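PDB 2WMF: fucolectin-related protein from Streptococcus pneumoniae, which probably hydrolyses host blood-group carbohydrate antigens as a family 98 glycoside hydrolase. Local coordinates for residues T242-W247 with A296-T301; R265-E270 with L509-W514. All coordinates share one frame; numbering follows the deposited sequence.

The two contacts lie side by side, their centres about 9 Å apart, at the carboxyl-end side of the seventh and eighth strands of a (β/α)8 barrel. Their segments alternate along the chain: 242-247, then 265-270, then 296-301, and finally 509-514. The first three leave or follow strands 237-243 and 289-293, whereas the last belongs to helix 506-517, beyond the barrel in sequence. Interaction 1 thus joins neighbouring barrel loops, and interaction 2 packs one of them against helix 506-517, in the C-terminal family region. The contacts touch through probable hydrogen bonds, Tyr297 OH to Glu270 O (2.6 Å) and Thr244 OG1 to Tyr267 O, with Trp245 and Tyr267 edge-to-face beside them.

Interaction 1 of 2, residues T242-W247 with A296-T301; sequences TDTWKW and AYTFMT
Thr244 OG1 is held between two backbone groups, giving its proton to the carbonyl oxygen of Tyr267 and accepting from the amide of Cys294, while the methyl of the same side chain turns to Tyr297 and Thr298. A chi1 of 62° tucks the hydroxyl back over the main chain and swings the methyl out toward 296-301. There Thr244 CG2 meets Thr298 CG2 tip to tip at 3.6 Å. Thr244 CG2 also lies at the edge of the Tyr297 ring, close to the ring plane and 3.9 Å from Tyr297 CD2, the two side chains crossing at about a right angle. No hydrogen bond spans the segments, and the 113 Å² buried between them comes mainly from these three residues.

The turn carrying Thr244 is braced from within. Asp243 OD1 accepts a capping bond of 2.9 Å from Trp245 N, which approaches well above the carboxylate plane, while OD2 binds Thr214. Asp243 O takes two donors from opposite faces of its plane, Lys246 N at 3.1 Å and Lys246 NZ at 2.8 Å; the ammonium also forms a salt bridge with Glu278. The strand end and the start of helix 245-249 are thereby tied together behind the threonine. Strand 237-243 pairs here with strand 289-293 in the barrel; Thr298 of the short helix 295-298 rests on Phe292 of that eighth strand, and Tyr297 packs against Ile275 of helix 272-283.

Interaction 2 of 2, residues R265-E270 with L509-W514; sequences RSYASE and LELANW
Leu511 projects from helix 506-517 toward Arg265 and Tyr267, in the loop between helices 245-249 and 272-283, which follow the seventh strand of the (β/α)8 barrel, and so joins barrel to C-terminal region. Its two methyls divide the work. Leu511 CD1 lies against the aliphatic part of the arginine, 4.0 Å from Arg265 CG. Leu511 CD2 sits 4.1 Å from Arg265 N and 4.2 Å from Tyr267 OH, meeting the tyrosine ring obliquely as the two side chains come from opposite directions. A chi1 of -179° extends the leucine away from its helix, and chi2 of 53° sets one methyl toward Arg265 CG and the other toward the tyrosine hydroxyl.

These are ordinary van der Waals distances, and the contact has no hydrogen bond across it; the polar ends are satisfied nearby. Tyr267 OH binds Glu508 in the preceding turn of the same helix. The Arg265 chain bends at chi3, and its guanidinium group pairs with Asp263 and also donates to the carbonyls of Met491 and Leu494.

The outer side of the helix, with Glu510 and Asn513, is exposed in the single chain, whereas the loop side is buried and internally bonded: Arg265 O receives Ala268 N at 3.0 Å and Ser269 OG at 2.8 Å, the two donors arriving from opposite faces of the carbonyl plane.

Interaction 1 of 2, residues T242-W247 with A296-T301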
ATOM      1  N   THR A 242      -2.328   4.051   0.702  1.00  7.76           N
ATOM      2  CA  THR A 242      -1.892   3.819   2.087  1.00  6.95           C
ATOM      3  C   THR A 242      -1.983   5.179   2.790  1.00  7.59           C
ATOM      4  O   THR A 242      -1.221   6.094   2.450  1.00  8.07           O
ATOM      5  CB  THR A 242      -0.432   3.289   2.140  1.00  7.50           C
ATOM      6  OG1 THR A 242      -0.365   1.975   1.591  1.00  8.29           O
ATOM      7  CG2 THR A 242       0.096   3.261   3.560  1.00  8.04           C
ATOM      8  N   ASP A 243      -2.905   5.300   3.760  1.00  7.69           N
ATOM      9  CA  ASP A 243      -3.253   6.623   4.299  1.00  7.40           C
ATOM     10  C   ASP A 243      -2.867   6.759   5.767  1.00  7.14           C
ATOM     11  O   ASP A 243      -3.480   6.125   6.628  1.00  7.36           O
ATOM     12  CB  ASP A 243      -4.744   6.922   4.094  1.00  7.47           C
ATOM     13  CG  ASP A 243      -5.136   8.328   4.518  1.00  8.06           C
ATOM     14  OD1 ASP A 243      -4.235   9.125   4.856  1.00  9.03           O
ATOM     15  OD2 ASP A 243      -6.358   8.607   4.441  1.00 10.20           O
ATOM     16  N   THR A 244      -1.908   7.630   6.038  1.00  7.62           N
ATOM     17  CA  THR A 244      -1.409   7.828   7.429  1.00  7.42           C
ATOM     18  C   THR A 244      -2.421   8.624   8.292  1.00  7.46           C
ATOM     19  O   THR A 244      -2.265   8.687   9.509  1.00  8.17           O
ATOM     20  CB  THR A 244      -0.047   8.493   7.476  1.00  8.16           C
ATOM     21  OG1 THR A 244      -0.127   9.792   6.899  1.00  8.39           O
ATOM     22  CG2 THR A 244       1.040   7.620   6.721  1.00  7.70           C
ATOM     23  N   TRP A 245      -3.463   9.181   7.656  1.00  8.11           N
ATOM     24  CA  TRP A 245      -4.606   9.723   8.413  1.00  8.08           C
ATOM     25  C   TRP A 245      -5.250   8.636   9.287  1.00  7.40           C
ATOM     26  O   TRP A 245      -5.956   8.954  10.255  1.00  8.34           O
ATOM     27  CB  TRP A 245      -5.671  10.342   7.493  1.00  8.33           C
ATOM     28  CG  TRP A 245      -5.446  11.754   7.049  1.00  9.18           C
ATOM     29  CD1 TRP A 245      -4.995  12.185   5.834  1.00  9.01           C
ATOM     30  CD2 TRP A 245      -5.740  12.935   7.804  1.00  9.37           C
ATOM     31  NE1 TRP A 245      -4.965  13.551   5.794  1.00  9.83           N
ATOM     32  CE2 TRP A 245      -5.449  14.048   6.975  1.00 10.50           C
ATOM     33  CE3 TRP A 245      -6.237  13.164   9.080  1.00 11.03           C
ATOM     34  CZ2 TRP A 245      -5.589  15.378   7.410  1.00 11.69           C
ATOM     35  CZ3 TRP A 245      -6.404  14.495   9.511  1.00 11.24           C
ATOM     36  CH2 TRP A 245      -6.059  15.576   8.670  1.00 10.91           C
ATOM     37  N   LYS A 246      -5.035   7.352   8.966  1.00  6.48           N
ATOM     38  CA  LYS A 246      -5.532   6.280   9.883  1.00  7.30           C
ATOM     39  C   LYS A 246      -5.041   6.524  11.330  1.00  7.39           C
ATOM     40  O   LYS A 246      -5.760   6.182  12.316  1.00  7.99           O
ATOM     41  CB  LYS A 246      -5.168   4.880   9.397  1.00  7.53           C
ATOM     42  CG  LYS A 246      -3.705   4.439   9.596  1.00  7.17           C
ATOM     43  CD  LYS A 246      -3.493   2.967   9.275  1.00  7.59           C
ATOM     44  CE  LYS A 246      -3.824   2.603   7.846  1.00  6.93           C
ATOM     45  NZ  LYS A 246      -3.027   3.319   6.806  1.00  6.29           N
ATOM     46  N   TRP A 247      -3.825   7.049  11.449  1.00  8.12           N
ATOM     47  CA  TRP A 247      -3.206   7.244  12.758  1.00  8.02           C
ATOM     48  C   TRP A 247      -4.062   8.250  13.578  1.00  7.87           C
ATOM     49  O   TRP A 247      -4.343   8.047  14.780  1.00  9.16           O
ATOM     50  CB  TRP A 247      -1.737   7.683  12.619  1.00  7.37           C
ATOM     51  CG  TRP A 247      -0.849   7.353  13.778  1.00  8.10           C
ATOM     52  CD1 TRP A 247      -0.406   8.213  14.713  1.00  8.31           C
ATOM     53  CD2 TRP A 247      -0.254   6.086  14.086  1.00  6.29           C
ATOM     54  NE1 TRP A 247       0.441   7.581  15.613  1.00  7.89           N
ATOM     55  CE2 TRP A 247       0.515   6.253  15.264  1.00  8.18           C
ATOM     56  CE3 TRP A 247      -0.280   4.822  13.471  1.00  7.44           C
ATOM     57  CZ2 TRP A 247       1.274   5.208  15.811  1.00  9.26           C
ATOM     58  CZ3 TRP A 247       0.454   3.793  14.038  1.00  8.16           C
ATOM     59  CH2 TRP A 247       1.201   3.981  15.191  1.00  8.35           C
ATOM     60  N   ALA A 296       2.066  15.564   3.066  1.00  8.02           N
ATOM     61  CA  ALA A 296       2.958  16.374   3.881  1.00  8.61           C
ATOM     62  C   ALA A 296       3.952  15.534   4.650  1.00  8.41           C
ATOM     63  O   ALA A 296       5.074  16.011   4.947  1.00  9.74           O
ATOM     64  CB  ALA A 296       2.195  17.340   4.844  1.00  9.75           C
ATOM     65  N   TYR A 297       3.519  14.333   5.037  1.00  8.05           N
ATOM     66  CA  TYR A 297       4.382  13.351   5.657  1.00  7.35           C
ATOM     67  C   TYR A 297       4.972  12.347   4.676  1.00  7.53           C
ATOM     68  O   TYR A 297       6.148  12.049   4.729  1.00  7.65           O
ATOM     69  CB  TYR A 297       3.589  12.573   6.701  1.00  7.74           C
ATOM     70  CG  TYR A 297       4.372  11.512   7.458  1.00  7.38           C
ATOM     71  CD1 TYR A 297       5.568  11.802   8.085  1.00  6.57           C
ATOM     72  CD2 TYR A 297       3.868  10.203   7.592  1.00  8.60           C
ATOM     73  CE1 TYR A 297       6.232  10.871   8.824  1.00  8.08           C
ATOM     74  CE2 TYR A 297       4.533   9.263   8.330  1.00  6.92           C
ATOM     75  CZ  TYR A 297       5.718   9.565   8.942  1.00  7.02           C
ATOM     76  OH  TYR A 297       6.412   8.625   9.708  1.00  8.97           O
ATOM     77  N   THR A 298       4.126  11.843   3.798  1.00  8.03           N
ATOM     78  CA  THR A 298       4.478  10.690   2.943  1.00  8.02           C
ATOM     79  C   THR A 298       5.221  11.078   1.645  1.00  8.65           C
ATOM     80  O   THR A 298       5.695  10.175   0.948  1.00  9.64           O
ATOM     81  CB  THR A 298       3.235   9.817   2.593  1.00  8.15           C
ATOM     82  OG1 THR A 298       2.215  10.610   1.983  1.00 11.19           O
ATOM     83  CG2 THR A 298       2.622   9.162   3.840  1.00  7.29           C
ATOM     84  N   PHE A 299       5.292  12.358   1.297  1.00  9.41           N
ATOM     85  CA  PHE A 299       5.934  12.758   0.043  1.00  9.15           C
ATOM     86  C   PHE A 299       6.904  13.911   0.179  1.00  9.01           C
ATOM     87  O   PHE A 299       8.106  13.698   0.160  1.00  9.12           O
ATOM     88  CB  PHE A 299       4.874  13.014  -1.053  1.00  9.49           C
ATOM     89  CG  PHE A 299       5.447  13.354  -2.412  1.00  8.71           C
ATOM     90  CD1 PHE A 299       6.627  12.731  -2.899  1.00  9.87           C
ATOM     91  CD2 PHE A 299       4.791  14.276  -3.221  1.00  9.95           C
ATOM     92  CE1 PHE A 299       7.133  13.051  -4.150  1.00 10.10           C
ATOM     93  CE2 PHE A 299       5.290  14.604  -4.469  1.00  9.22           C
ATOM     94  CZ  PHE A 299       6.465  13.983  -4.934  1.00  9.22           C
ATOM     95  N   MET A 300       6.393  15.131   0.395  1.00  9.36           N
ATOM     96  CA  MET A 300       7.242  16.332   0.198  1.00 10.00           C
ATOM     97  C   MET A 300       6.511  17.561   0.773  1.00  9.01           C
ATOM     98  O   MET A 300       5.306  17.677   0.663  1.00  9.59           O
ATOM     99  CB  MET A 300       7.492  16.514  -1.316  1.00 11.80           C
ATOM    100  CG  MET A 300       8.580  17.375  -1.740  1.00 12.95           C
ATOM    101  SD  MET A 300       8.868  17.240  -3.554  1.00 12.51           S
ATOM    102  CE  MET A 300       7.380  17.921  -4.239  1.00 10.01           C
ATOM    103  N   THR A 301       7.282  18.479   1.357  1.00  9.80           N
ATOM    104  CA  THR A 301       6.820  19.834   1.612  1.00  9.43           C
ATOM    105  C   THR A 301       7.948  20.772   1.179  1.00  8.97           C
ATOM    106  O   THR A 301       9.161  20.467   1.322  1.00 10.12           O
ATOM    107  CB  THR A 301       6.419  20.109   3.096  1.00  8.69           C
ATOM    108  OG1 THR A 301       7.580  20.043   3.924  1.00  9.73           O
ATOM    109  CG2 THR A 301       5.261  19.085   3.574  1.00  9.80           C
TER

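Interaction 2 of 2, residues R265-E270 with L509-W514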
ATOM      1  N   ARG A 265      -0.610  16.470  13.595  1.00  8.31           N
ATOM      2  CA  ARG A 265       0.661  15.788  13.784  1.00  8.69           C
ATOM      3  C   ARG A 265       0.494  14.242  13.751  1.00  8.25           C
ATOM      4  O   ARG A 265       1.445  13.502  13.469  1.00  8.34           O
ATOM      5  CB  ARG A 265       1.310  16.289  15.059  1.00  8.55           C
ATOM      6  CG  ARG A 265       1.771  17.699  14.943  1.00  8.96           C
ATOM      7  CD  ARG A 265       2.357  18.233  16.224  1.00 10.04           C
ATOM      8  NE  ARG A 265       1.309  18.505  17.203  1.00  9.73           N
ATOM      9  CZ  ARG A 265       1.485  19.240  18.310  1.00  9.38           C
ATOM     10  NH1 ARG A 265       2.680  19.696  18.621  1.00 10.98           N
ATOM     11  NH2 ARG A 265       0.457  19.484  19.112  1.00 11.26           N
ATOM     12  N   SER A 266      -0.705  13.762  14.060  1.00  8.89           N
ATOM     13  CA  SER A 266      -1.014  12.334  13.977  1.00  8.58           C
ATOM     14  C   SER A 266      -0.802  11.772  12.577  1.00  8.62           C
ATOM     15  O   SER A 266      -0.347  10.625  12.419  1.00  9.11           O
ATOM     16  CB  SER A 266      -2.438  12.045  14.503  1.00  8.20           C
ATOM     17  OG  SER A 266      -2.619  12.490  15.853  1.00  7.64           O
ATOM     18  N   TYR A 267      -1.102  12.547  11.532  1.00  8.53           N
ATOM     19  CA  TYR A 267      -0.890  11.984  10.188  1.00  8.69           C
ATOM     20  C   TYR A 267       0.588  11.929   9.799  1.00  8.05           C
ATOM     21  O   TYR A 267       0.955  11.332   8.769  1.00  9.39           O
ATOM     22  CB  TYR A 267      -1.739  12.666   9.115  1.00  9.20           C
ATOM     23  CG  TYR A 267      -1.467  14.111   8.753  1.00  9.49           C
ATOM     24  CD1 TYR A 267      -0.195  14.561   8.390  1.00  9.66           C
ATOM     25  CD2 TYR A 267      -2.546  15.021   8.615  1.00 10.29           C
ATOM     26  CE1 TYR A 267       0.012  15.902   7.998  1.00  9.87           C
ATOM     27  CE2 TYR A 267      -2.342  16.355   8.206  1.00  9.89           C
ATOM     28  CZ  TYR A 267      -1.076  16.801   7.905  1.00  8.95           C
ATOM     29  OH  TYR A 267      -0.904  18.106   7.453  1.00 10.54           O
ATOM     30  N   ALA A 268       1.446  12.544  10.634  1.00  7.66           N
ATOM     31  CA  ALA A 268       2.894  12.501  10.463  1.00  7.89           C
ATOM     32  C   ALA A 268       3.571  11.578  11.486  1.00  6.66           C
ATOM     33  O   ALA A 268       4.792  11.645  11.697  1.00  7.40           O
ATOM     34  CB  ALA A 268       3.485  13.965  10.500  1.00  8.12           C
ATOM     35  N   SER A 269       2.770  10.663  12.059  1.00  7.91           N
ATOM     36  CA  SER A 269       3.223   9.813  13.130  1.00  7.70           C
ATOM     37  C   SER A 269       3.137   8.287  12.904  1.00  8.45           C
ATOM     38  O   SER A 269       3.617   7.510  13.715  1.00  9.22           O
ATOM     39  CB  SER A 269       2.537  10.205  14.442  1.00  7.75           C
ATOM     40  OG  SER A 269       2.870  11.545  14.814  1.00  7.86           O
ATOM     41  N   GLU A 270       2.553   7.845  11.792  1.00  7.28           N
ATOM     42  CA  GLU A 270       2.600   6.403  11.471  1.00  7.71           C
ATOM     43  C   GLU A 270       4.073   6.050  11.160  1.00  7.09           C
ATOM     44  O   GLU A 270       4.685   6.704  10.291  1.00  7.42           O
ATOM     45  CB  GLU A 270       1.735   6.070  10.265  1.00  7.46           C
ATOM     46  CG  GLU A 270       1.838   4.585   9.910  1.00  7.39           C
ATOM     47  CD  GLU A 270       0.885   4.047   8.866  1.00  7.88           C
ATOM     48  OE1 GLU A 270      -0.140   4.678   8.586  1.00  8.18           O
ATOM     49  OE2 GLU A 270       1.202   2.908   8.357  1.00  9.28           O
ATOM     50  N   LEU A 509       0.047  24.663   6.894  1.00 13.31           N
ATOM     51  CA  LEU A 509       1.299  25.099   6.252  1.00 13.09           C
ATOM     52  C   LEU A 509       2.446  25.295   7.255  1.00 13.53           C
ATOM     53  O   LEU A 509       3.569  24.949   6.952  1.00 11.88           O
ATOM     54  CB  LEU A 509       1.088  26.352   5.428  1.00 13.83           C
ATOM     55  CG  LEU A 509       0.167  26.267   4.239  1.00 15.65           C
ATOM     56  CD1 LEU A 509       0.116  27.657   3.567  1.00 17.65           C
ATOM     57  CD2 LEU A 509       0.643  25.160   3.243  1.00 16.46           C
ATOM     58  N   GLU A 510       2.150  25.803   8.461  1.00 12.65           N
ATOM     59  CA  GLU A 510       3.169  25.910   9.522  1.00 13.27           C
ATOM     60  C   GLU A 510       3.785  24.563   9.831  1.00 12.45           C
ATOM     61  O   GLU A 510       5.033  24.425   9.916  1.00 11.94           O
ATOM     62  CB  GLU A 510       2.636  26.592  10.820  1.00 13.05           C
ATOM     63  CG  GLU A 510       3.664  26.501  11.993  1.00 14.43           C
ATOM     64  CD  GLU A 510       3.134  26.922  13.380  1.00 16.73           C
ATOM     65  OE1 GLU A 510       3.869  26.689  14.382  1.00 19.54           O
ATOM     66  OE2 GLU A 510       1.990  27.438  13.472  1.00 17.70           O
ATOM     67  N   LEU A 511       2.923  23.544   9.985  1.00 12.77           N
ATOM     68  CA  LEU A 511       3.412  22.185  10.218  1.00 11.27           C
ATOM     69  C   LEU A 511       4.302  21.712   9.060  1.00 10.65           C
ATOM     70  O   LEU A 511       5.375  21.151   9.280  1.00 10.57           O
ATOM     71  CB  LEU A 511       2.254  21.202  10.428  1.00 11.29           C
ATOM     72  CG  LEU A 511       2.611  19.749  10.704  1.00 11.59           C
ATOM     73  CD1 LEU A 511       3.608  19.622  11.898  1.00 11.12           C
ATOM     74  CD2 LEU A 511       1.342  18.865  10.897  1.00 12.51           C
ATOM     75  N   ALA A 512       3.834  21.988   7.836  1.00 10.74           N
ATOM     76  CA  ALA A 512       4.585  21.577   6.602  1.00 10.19           C
ATOM     77  C   ALA A 512       5.969  22.292   6.561  1.00  9.71           C
ATOM     78  O   ALA A 512       6.996  21.715   6.165  1.00 10.83           O
ATOM     79  CB  ALA A 512       3.774  21.876   5.342  1.00 11.05           C
ATOM     80  N   ASN A 513       5.983  23.559   6.956  1.00  9.75           N
ATOM     81  CA  ASN A 513       7.206  24.337   6.974  1.00  9.45           C
ATOM     82  C   ASN A 513       8.185  23.759   8.012  1.00 10.22           C
ATOM     83  O   ASN A 513       9.381  23.560   7.744  1.00 11.02           O
ATOM     84  CB  ASN A 513       6.877  25.824   7.257  1.00  9.49           C
ATOM     85  CG  ASN A 513       6.177  26.528   6.100  1.00 10.50           C
ATOM     86  OD1 ASN A 513       6.248  26.100   4.935  1.00 13.80           O
ATOM     87  ND2 ASN A 513       5.475  27.624   6.424  1.00 14.11           N
ATOM     88  N   TRP A 514       7.663  23.454   9.212  1.00  9.90           N
ATOM     89  CA  TRP A 514       8.466  22.847  10.258  1.00 10.16           C
ATOM     90  C   TRP A 514       9.059  21.523   9.748  1.00  9.35           C
ATOM     91  O   TRP A 514      10.240  21.199   9.984  1.00  9.30           O
ATOM     92  CB  TRP A 514       7.605  22.632  11.522  1.00  9.90           C
ATOM     93  CG  TRP A 514       8.406  22.121  12.667  1.00 11.06           C
ATOM     94  CD1 TRP A 514       9.063  22.888  13.600  1.00 11.18           C
ATOM     95  CD2 TRP A 514       8.693  20.762  12.985  1.00  9.49           C
ATOM     96  NE1 TRP A 514       9.733  22.097  14.481  1.00 10.89           N
ATOM     97  CE2 TRP A 514       9.530  20.780  14.147  1.00 10.23           C
ATOM     98  CE3 TRP A 514       8.326  19.519  12.429  1.00  9.60           C
ATOM     99  CZ2 TRP A 514      10.011  19.629  14.729  1.00 10.99           C
ATOM    100  CZ3 TRP A 514       8.830  18.370  13.013  1.00 10.40           C
ATOM    101  CH2 TRP A 514       9.663  18.430  14.155  1.00 10.44           C
TER